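Local atomic coordinates of uncharacterized protein (Novosphingobium aromaticivorans, PDB entry 2RFR), a protein that is of unknown function but adopts an NTF2-like, cystatin-like fold with a SnoaL-like domain, a scaffold shared by enzymes and binding proteins. Residues A[102-107]-A[116-121]. Residues are numbered along the deposited sequence; the frame is centred on the assembly and turned at random.
Sequences HSVVFR and HRVSAN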
# COMPACT_ATOMS: atom_id res chain seq x y z
N HIS A 102 -6.93 3.20 -5.12
CA HIS A 102 -7.09 4.63 -4.92
C HIS A 102 -5.80 5.32 -5.26
O HIS A 102 -4.71 4.74 -5.12
CB HIS A 102 -7.43 4.94 -3.48
CG HIS A 102 -8.71 4.36 -2.99
ND1 HIS A 102 -8.77 3.15 -2.32
CD2 HIS A 102 -9.97 4.79 -3.08
CE1 HIS A 102 -10.04 2.93 -1.98
NE2 HIS A 102 -10.79 3.90 -2.46
N SER A 103 -5.86 6.59 -5.63
CA SER A 103 -4.66 7.42 -5.73
C SER A 103 -4.93 8.79 -5.14
O SER A 103 -6.02 9.33 -5.25
CB SER A 103 -4.20 7.50 -7.19
OG SER A 103 -5.16 8.10 -8.06
N VAL A 104 -3.92 9.31 -4.49
CA VAL A 104 -3.94 10.66 -3.96
C VAL A 104 -2.73 11.39 -4.53
O VAL A 104 -1.62 10.87 -4.43
CB VAL A 104 -3.93 10.69 -2.40
CG1 VAL A 104 -3.92 12.14 -1.90
CG2 VAL A 104 -5.11 9.89 -1.87
N VAL A 105 -2.96 12.57 -5.06
CA VAL A 105 -1.89 13.46 -5.41
C VAL A 105 -1.71 14.44 -4.28
O VAL A 105 -2.58 15.27 -4.04
CB VAL A 105 -2.10 14.20 -6.75
CG1 VAL A 105 -0.90 15.07 -7.06
CG2 VAL A 105 -2.41 13.23 -7.87
N PHE A 106 -0.61 14.31 -3.54
CA PHE A 106 -0.24 15.28 -2.54
C PHE A 106 0.54 16.42 -3.19
O PHE A 106 1.36 16.17 -4.07
CB PHE A 106 0.59 14.65 -1.42
CG PHE A 106 -0.16 13.65 -0.59
CD1 PHE A 106 -0.92 14.06 0.51
CD2 PHE A 106 -0.14 12.29 -0.91
CE1 PHE A 106 -1.62 13.12 1.21
CE2 PHE A 106 -0.83 11.36 -0.18
CZ PHE A 106 -1.57 11.78 0.90
N ARG A 107 0.29 17.64 -2.80
CA ARG A 107 0.95 18.79 -3.33
C ARG A 107 1.38 19.70 -2.21
O ARG A 107 0.61 19.94 -1.26
CB ARG A 107 -0.00 19.55 -4.25
CG ARG A 107 0.57 20.79 -4.95
CD ARG A 107 -0.54 21.53 -5.68
NE ARG A 107 -0.04 22.73 -6.32
CZ ARG A 107 -0.72 23.84 -6.52
NH1 ARG A 107 -1.99 23.92 -6.19
NH2 ARG A 107 -0.13 24.87 -7.05
N HIS A 116 -4.30 17.29 -3.30
CA HIS A 116 -4.70 18.01 -4.51
C HIS A 116 -5.79 17.29 -5.27
O HIS A 116 -6.73 17.92 -5.79
CB HIS A 116 -3.41 18.12 -5.36
CG HIS A 116 -3.57 18.64 -6.78
ND1 HIS A 116 -3.81 19.96 -7.09
CD2 HIS A 116 -3.39 17.99 -7.97
CE1 HIS A 116 -3.81 20.08 -8.40
NE2 HIS A 116 -3.59 18.90 -8.96
N ARG A 117 -5.67 15.96 -5.40
CA ARG A 117 -6.71 15.13 -6.02
C ARG A 117 -6.77 13.84 -5.19
O ARG A 117 -5.75 13.35 -4.71
CB ARG A 117 -6.38 14.83 -7.51
CG ARG A 117 -6.48 16.05 -8.43
CD ARG A 117 -6.03 15.78 -9.89
NE ARG A 117 -6.99 14.91 -10.63
CZ ARG A 117 -8.03 15.33 -11.37
NH1 ARG A 117 -8.30 16.63 -11.52
NH2 ARG A 117 -8.79 14.43 -12.05
N VAL A 118 -7.97 13.27 -5.08
CA VAL A 118 -8.23 11.94 -4.51
C VAL A 118 -9.10 11.23 -5.53
O VAL A 118 -10.13 11.78 -5.92
CB VAL A 118 -8.95 12.03 -3.17
CG1 VAL A 118 -9.31 10.67 -2.66
CG2 VAL A 118 -8.12 12.82 -2.15
N SER A 119 -8.65 10.06 -5.98
CA SER A 119 -9.23 9.41 -7.16
C SER A 119 -9.37 7.93 -7.01
O SER A 119 -8.63 7.26 -6.26
CB SER A 119 -8.34 9.67 -8.36
OG SER A 119 -8.17 11.09 -8.60
N ALA A 120 -10.32 7.39 -7.77
CA ALA A 120 -10.40 5.96 -8.07
C ALA A 120 -9.65 5.65 -9.31
O ALA A 120 -9.57 6.47 -10.24
CB ALA A 120 -11.87 5.64 -8.29
N ASN A 121 -9.12 4.42 -9.40
CA ASN A 121 -8.47 3.95 -10.61
C ASN A 121 -8.88 2.52 -10.89
O ASN A 121 -8.91 1.68 -10.00
CB ASN A 121 -6.94 3.90 -10.48
CG ASN A 121 -6.32 5.20 -10.15
OD1 ASN A 121 -5.85 5.90 -11.03
ND2 ASN A 121 -6.40 5.62 -8.89
O HOH W 1 -3.89 22.00 -5.29
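A classic beta bulge in the hairpin of strands 96-109 and 112-128, part of the curved NTF2-like sheet, sets His116 and Arg117 together against Val105. Val105 O accepts a hydrogen bond from His116 N at 2.8 Å and a weak one from Arg117 N, while Val105 N donates one to Arg117 O. Beyond the bulge the pairing is regular and antiparallel: Ser103 and Ser119 exchange both backbone hydrogen bonds, Ser119 N reaching Ser103 O at 2.8 Å. On the face carrying Ser103 and Ser119, the amide of Asn121, in one of its two conformers, adds a side-chain hydrogen bond, Asn121 ND2 to Ser103 OG at 2.9 Å, nearly straight (170°) and with the oxygen almost in the amide plane. The chi1 of Ser103 (62°), which holds OG between its own N and carbonyl carbon, puts the hydroxyl within reach of that amide. An alanine here would remove this acceptor and would probably leave ND2 relying on its weak hydrogen bond to Cys101 O, with Arg137 and Asn139 still holding OD1. Val104 CG2 and Val118 CG2 meet loosely at 4.2 Å on the other face. At the bulge, the His116 ring lies alongside Val105, His116 CD2 to Val105 CG1 3.9 Å, and one water joins His116 ND1 to Arg107 NH1; Arg107 NE also forms a salt bridge with Asp79. Strand 81-93 flanks 102-107 and strand 131-141 flanks 116-121, with Asn139 against both serines. Helix 146-152 packs on Ala120 and, through Leu152, on His102; a second subunit packs on Val104 and Val118, and its Asp33 hydrogen-bonds His102 NE2.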